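Local structure of siderophore periplasmic binding protein (Thermobifida fusca, 5DH0) at residues D138-G143 against T203-G208. The protein probably binds the iron-loaded siderophore fuscachelin and delivers it for uptake into the cell, as a periplasmic solute-binding protein. Numbering follows the deposited sequence.
Sequences DGAGSG and TNAWGG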
ATOM      1  N   ASP A 138     -26.611   9.458  -4.261  1.00 40.75           N
ATOM      2  CA  ASP A 138     -25.838   8.381  -4.829  1.00 41.35           C
ATOM      3  C   ASP A 138     -24.720   7.990  -3.859  1.00 40.17           C
ATOM      4  O   ASP A 138     -24.247   8.810  -3.080  1.00 42.54           O
ATOM      5  CB  ASP A 138     -25.270   8.797  -6.184  1.00 44.14           C
ATOM      6  CG  ASP A 138     -24.491   7.690  -6.843  1.00 53.04           C
ATOM      7  OD1 ASP A 138     -25.068   6.597  -7.042  1.00 59.92           O
ATOM      8  OD2 ASP A 138     -23.290   7.898  -7.130  1.00 61.35           O
ATOM      9  N   GLY A 139     -24.301   6.737  -3.905  1.00 31.49           N
ATOM     10  CA  GLY A 139     -23.159   6.302  -3.137  1.00 29.53           C
ATOM     11  C   GLY A 139     -23.418   6.051  -1.664  1.00 38.55           C
ATOM     12  O   GLY A 139     -24.558   5.887  -1.198  1.00 37.11           O
ATOM     13  N   ALA A 140     -22.316   6.008  -0.934  1.00 37.19           N
ATOM     14  CA  ALA A 140     -22.313   5.884   0.508  1.00 34.85           C
ATOM     15  C   ALA A 140     -21.260   6.841   1.070  1.00 35.07           C
ATOM     16  O   ALA A 140     -20.746   6.638   2.167  1.00 34.85           O
ATOM     17  CB  ALA A 140     -22.024   4.443   0.921  1.00 33.85           C
ATOM     18  N   GLY A 141     -20.936   7.876   0.291  1.00 35.45           N
ATOM     19  CA  GLY A 141     -19.921   8.851   0.665  1.00 36.71           C
ATOM     20  C   GLY A 141     -20.515  10.212   0.964  1.00 38.38           C
ATOM     21  O   GLY A 141     -21.463  10.319   1.747  1.00 34.40           O
ATOM     22  N   SER A 142     -19.983  11.261   0.338  1.00 39.19           N
ATOM     23  CA  SER A 142     -20.491  12.609   0.607  1.00 36.85           C
ATOM     24  C   SER A 142     -21.958  12.775   0.171  1.00 34.98           C
ATOM     25  O   SER A 142     -22.633  13.692   0.623  1.00 33.84           O
ATOM     26  CB  SER A 142     -19.607  13.664  -0.069  1.00 41.82           C
ATOM     27  OG  SER A 142     -19.613  13.546  -1.485  1.00 45.82           O
ATOM     28  N   GLY A 143     -22.458  11.882  -0.683  1.00 34.32           N
ATOM     29  CA  GLY A 143     -23.857  11.913  -1.082  1.00 33.87           C
ATOM     30  C   GLY A 143     -24.836  11.879   0.088  1.00 36.24           C
ATOM     31  O   GLY A 143     -25.883  12.527   0.059  1.00 37.66           O
ATOM     32  N   THR A 203     -12.633   3.460  -0.189  1.00 30.56           N
ATOM     33  CA  THR A 203     -12.438   4.923  -0.199  1.00 31.34           C
ATOM     34  C   THR A 203     -13.701   5.704  -0.546  1.00 29.49           C
ATOM     35  O   THR A 203     -13.755   6.908  -0.351  1.00 31.51           O
ATOM     36  CB  THR A 203     -11.352   5.332  -1.208  1.00 29.20           C
ATOM     37  OG1 THR A 203     -11.757   4.908  -2.515  1.00 31.30           O
ATOM     38  CG2 THR A 203      -9.997   4.679  -0.853  1.00 22.17           C
ATOM     39  N   ASN A 204     -14.720   5.020  -1.050  1.00 29.88           N
ATOM     40  CA  ASN A 204     -15.948   5.688  -1.460  1.00 27.99           C
ATOM     41  C   ASN A 204     -17.101   5.558  -0.468  1.00 31.98           C
ATOM     42  O   ASN A 204     -18.234   5.886  -0.806  1.00 35.37           O
ATOM     43  CB  ASN A 204     -16.403   5.146  -2.825  1.00 25.75           C
ATOM     44  CG  ASN A 204     -16.693   3.642  -2.800  1.00 36.20           C
ATOM     45  OD1 ASN A 204     -16.376   2.934  -1.833  1.00 33.43           O
ATOM     46  ND2 ASN A 204     -17.291   3.147  -3.875  1.00 38.92           N
ATOM     47  N   ALA A 205     -16.841   5.069   0.743  1.00 31.25           N
ATOM     48  CA  ALA A 205     -17.965   4.798   1.656  1.00 33.25           C
ATOM     49  C   ALA A 205     -17.663   5.073   3.132  1.00 28.56           C
ATOM     50  O   ALA A 205     -16.552   4.808   3.603  1.00 28.28           O
ATOM     51  CB  ALA A 205     -18.425   3.360   1.493  1.00 29.68           C
ATOM     52  N   TRP A 206     -18.657   5.619   3.838  1.00 25.48           N
ATOM     53  CA  TRP A 206     -18.631   5.728   5.297  1.00 28.82           C
ATOM     54  C   TRP A 206     -17.311   6.327   5.778  1.00 27.65           C
ATOM     55  O   TRP A 206     -16.785   7.242   5.148  1.00 27.77           O
ATOM     56  CB  TRP A 206     -18.897   4.341   5.912  1.00 25.75           C
ATOM     57  CG  TRP A 206     -20.156   3.732   5.319  1.00 29.03           C
ATOM     58  CD1 TRP A 206     -21.363   4.343   5.198  1.00 30.90           C
ATOM     59  CD2 TRP A 206     -20.319   2.422   4.747  1.00 31.37           C
ATOM     60  NE1 TRP A 206     -22.273   3.510   4.593  1.00 31.34           N
ATOM     61  CE2 TRP A 206     -21.659   2.319   4.314  1.00 35.55           C
ATOM     62  CE3 TRP A 206     -19.479   1.320   4.590  1.00 32.28           C
ATOM     63  CZ2 TRP A 206     -22.168   1.167   3.723  1.00 36.02           C
ATOM     64  CZ3 TRP A 206     -19.996   0.171   3.993  1.00 36.07           C
ATOM     65  CH2 TRP A 206     -21.320   0.109   3.571  1.00 47.52           C
ATOM     66  N   GLY A 207     -16.753   5.790   6.858  1.00 29.52           N
ATOM     67  CA  GLY A 207     -15.515   6.312   7.406  1.00 24.38           C
ATOM     68  C   GLY A 207     -14.339   6.247   6.454  1.00 28.02           C
ATOM     69  O   GLY A 207     -13.399   7.052   6.567  1.00 27.51           O
ATOM     70  N   GLY A 208     -14.368   5.285   5.527  1.00 26.63           N
ATOM     71  CA  GLY A 208     -13.301   5.126   4.550  1.00 27.85           C
ATOM     72  C   GLY A 208     -13.237   6.330   3.609  1.00 30.58           C
ATOM     73  O   GLY A 208     -12.168   6.771   3.194  1.00 29.44           O
TER
HETATM   74  O   HOH W   1     -19.731   6.099  -2.853  1.00 38.41           O
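Two loops meet across the cleft between the lobes of a bilobal periplasmic binding protein. Segment 138-143 leads from strand 132-137, an outermost strand of the parallel sheet, into helix 142-154. Segment 203-208 leads from strand 197-201 of the mixed sheet into helix 206-213. Ala140 touches both Ala205 and Trp206. One direct hydrogen bond joins the loops, from Trp206 N to Ala140 O at 2.9 Å. It is nearly straight, 170° at the hydrogen, and the donor sits 28° out of the carbonyl plane. The same oxygen takes a CA-H...O contact from Ala205, with Ala205 CA 3.4 Å from Ala140 O. Ala140 CB points at the other loop and meets Ala205 CB at 3.8 Å. It also lies over one face of the indole, near its rim, 3.8 Å from Trp206 NE1. This is a CH-pi contact with the five-membered ring. The Trp206 CB points away from segment 138-143. With CG anti to the carbonyl carbon and beside the backbone N (chi1 -52°), the indole swings back toward Ala140 CB. Ala205 CB lies over the same face of the indole, near its rim. Phe229 touches both alanines from outside the two loops. A water probably links Ala140 N, from which it accepts, to Asn204 O, but its approach to that oxygen is doubtfully short. The Asn204 side chain turns elsewhere, its ND2 bonding to Glu227 O. One straight backbone bond and a small apolar patch thus make a slight link between the lobes, without polar side chains.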